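Local atomic coordinates of acyl-CoA dehydrogenase (Mycobacterium thermoresistibile, PDB entry 3PFD), a protein that catalyses the FAD-dependent alpha,beta-dehydrogenation of saturated acyl-CoA thioesters to 2,3-dehydroacyl-CoA, passing the electrons to an acceptor. Residues E117-Q122 with R236-P241. Sequence-based numbering, arbitrary orientation.
Sequences EELKKQ and RIIGEP
L119 lays its isobutyl end over the backbone of R236 and I237, joining the N-terminal helical domain of the acyl-CoA dehydrogenase fold to the edge of its middle beta domain. The contact illustrates how one leucine can carry most of the helix side of a contact with the start of an edge strand. L119 belongs to helix 117-129, while the short, weakly bonded strand 237-238 is one of the two outer strands, within this chain, of a mixed sheet. With CG anti to the backbone N (chi1 -180°), the leucine carries both methyls toward R236 and I237, and they divide the work. CD1 rests near CA of R236 at 4.1 Å and, further along that side chain, meets CD at 4.2 Å. CD2 sits at two successive peptide carbonyls, 3.4 Å from O of R236 and the same distance from O of I237, and also touches CG1 of I238. M198 of the neighbouring strand 194-200 and L111 of helix 95-114 also pack on L119.

The guanidinium of R236 finds its firmest partners outside the contact: NH1 forms a salt bridge to D203 and a hydrogen bond to the carbonyl of M198. Q122 approaches this group obliquely and loosely, its OE1 4.5 Å from NE, too far for a hydrogen bond. NE2 of Q122 makes a weak bond to D235 and donates to O of E118 over 3.1 Å, with an N-H...O angle of 150°. In this second bond the donor stands 37° above the carbonyl plane.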
loop_
_atom_site.group_PDB
_atom_site.type_symbol
_atom_site.label_atom_id
_atom_site.label_comp_id
_atom_site.label_asym_id
_atom_site.label_seq_id
_atom_site.Cartn_x
_atom_site.Cartn_y
_atom_site.Cartn_z
ATOM N N GLU C 117 -43.621 -15.321 -15.618
ATOM C CA GLU C 117 -44.643 -14.443 -15.057
ATOM C C GLU C 117 -45.400 -15.158 -13.951
ATOM O O GLU C 117 -45.616 -14.603 -12.866
ATOM C CB GLU C 117 -45.610 -13.986 -16.142
ATOM C CG GLU C 117 -44.923 -13.599 -17.441
ATOM C CD GLU C 117 -43.952 -12.438 -17.261
ATOM O OE1 GLU C 117 -44.331 -11.460 -16.573
ATOM O OE2 GLU C 117 -42.823 -12.507 -17.811
ATOM N N GLU C 118 -45.771 -16.404 -14.230
ATOM C CA GLU C 118 -46.520 -17.231 -13.286
ATOM C C GLU C 118 -45.842 -17.353 -11.902
ATOM O O GLU C 118 -46.512 -17.363 -10.871
ATOM C CB GLU C 118 -46.750 -18.605 -13.915
ATOM C CG GLU C 118 -47.844 -19.424 -13.280
ATOM C CD GLU C 118 -47.339 -20.412 -12.231
ATOM O OE1 GLU C 118 -46.170 -20.311 -11.780
ATOM O OE2 GLU C 118 -48.127 -21.308 -11.856
ATOM N N LEU C 119 -44.518 -17.462 -11.879
ATOM C CA LEU C 119 -43.807 -17.625 -10.617
ATOM C C LEU C 119 -43.538 -16.266 -9.994
ATOM O O LEU C 119 -43.695 -16.091 -8.795
ATOM C CB LEU C 119 -42.523 -18.456 -10.793
ATOM C CG LEU C 119 -41.610 -18.767 -9.588
ATOM C CD1 LEU C 119 -42.330 -19.442 -8.418
ATOM C CD2 LEU C 119 -40.473 -19.625 -10.044
ATOM N N LYS C 120 -43.166 -15.300 -10.829
ATOM C CA LYS C 120 -42.905 -13.941 -10.371
ATOM C C LYS C 120 -44.079 -13.345 -9.602
ATOM O O LYS C 120 -43.896 -12.757 -8.532
ATOM C CB LYS C 120 -42.501 -13.045 -11.534
ATOM C CG LYS C 120 -41.072 -13.261 -12.003
ATOM C CD LYS C 120 -40.630 -12.175 -12.970
ATOM C CE LYS C 120 -41.137 -12.451 -14.373
ATOM N NZ LYS C 120 -40.965 -11.260 -15.230
ATOM N N LYS C 121 -45.283 -13.534 -10.137
ATOM C CA LYS C 121 -46.497 -13.021 -9.522
ATOM C C LYS C 121 -46.727 -13.591 -8.108
ATOM O O LYS C 121 -47.242 -12.905 -7.257
ATOM C CB LYS C 121 -47.712 -13.234 -10.454
ATOM N N GLN C 122 -46.319 -14.836 -7.872
ATOM C CA GLN C 122 -46.410 -15.483 -6.560
ATOM C C GLN C 122 -45.491 -14.868 -5.498
ATOM O O GLN C 122 -45.869 -14.762 -4.330
ATOM C CB GLN C 122 -46.051 -16.955 -6.687
ATOM C CG GLN C 122 -47.213 -17.903 -6.619
ATOM C CD GLN C 122 -46.871 -19.255 -7.193
ATOM O OE1 GLN C 122 -46.704 -20.223 -6.459
ATOM N NE2 GLN C 122 -46.749 -19.326 -8.517
ATOM N N ARG C 236 -42.076 -24.009 -9.394
ATOM C CA ARG C 236 -41.109 -23.317 -8.534
ATOM C C ARG C 236 -39.753 -23.124 -9.182
ATOM O O ARG C 236 -38.956 -22.319 -8.697
ATOM C CB ARG C 236 -40.910 -24.033 -7.185
ATOM C CG ARG C 236 -42.148 -24.095 -6.284
ATOM C CD ARG C 236 -42.580 -22.732 -5.779
ATOM N NE ARG C 236 -43.587 -22.885 -4.726
ATOM C CZ ARG C 236 -43.320 -23.214 -3.465
ATOM N NH1 ARG C 236 -42.066 -23.417 -3.062
ATOM N NH2 ARG C 236 -44.315 -23.330 -2.599
ATOM N N ILE C 237 -39.481 -23.875 -10.247
ATOM C CA ILE C 237 -38.201 -23.764 -10.951
ATOM C C ILE C 237 -38.112 -22.419 -11.658
ATOM O O ILE C 237 -39.102 -21.931 -12.202
ATOM C CB ILE C 237 -37.936 -24.981 -11.908
ATOM C CG1 ILE C 237 -36.485 -24.988 -12.414
ATOM C CG2 ILE C 237 -38.960 -25.057 -13.069
ATOM C CD1 ILE C 237 -36.023 -26.347 -12.931
ATOM N N ILE C 238 -36.933 -21.803 -11.599
ATOM C CA ILE C 238 -36.671 -20.549 -12.278
ATOM C C ILE C 238 -35.983 -20.877 -13.600
ATOM O O ILE C 238 -34.868 -21.430 -13.617
ATOM C CB ILE C 238 -35.771 -19.626 -11.423
ATOM C CG1 ILE C 238 -36.346 -19.489 -10.004
ATOM C CG2 ILE C 238 -35.585 -18.272 -12.104
ATOM C CD1 ILE C 238 -35.330 -19.059 -8.967
ATOM N N GLY C 239 -36.662 -20.547 -14.704
ATOM C CA GLY C 239 -36.169 -20.865 -16.048
ATOM C C GLY C 239 -36.008 -22.360 -16.256
ATOM O O GLY C 239 -36.611 -23.161 -15.542
ATOM N N GLU C 240 -35.179 -22.737 -17.224
ATOM C CA GLU C 240 -35.093 -24.134 -17.653
ATOM C C GLU C 240 -34.241 -24.957 -16.708
ATOM O O GLU C 240 -33.337 -24.409 -16.083
ATOM C CB GLU C 240 -34.520 -24.217 -19.070
ATOM C CG GLU C 240 -35.485 -23.783 -20.159
ATOM C CD GLU C 240 -36.747 -24.631 -20.200
ATOM O OE1 GLU C 240 -36.708 -25.791 -19.738
ATOM O OE2 GLU C 240 -37.788 -24.142 -20.691
ATOM N N PRO C 241 -34.526 -26.275 -16.589
ATOM C CA PRO C 241 -33.594 -27.138 -15.864
ATOM C C PRO C 241 -32.165 -26.961 -16.367
ATOM O O PRO C 241 -31.934 -26.911 -17.570
ATOM C CB PRO C 241 -34.087 -28.550 -16.200
ATOM C CG PRO C 241 -35.545 -28.379 -16.398
ATOM C CD PRO C 241 -35.721 -27.025 -17.038
#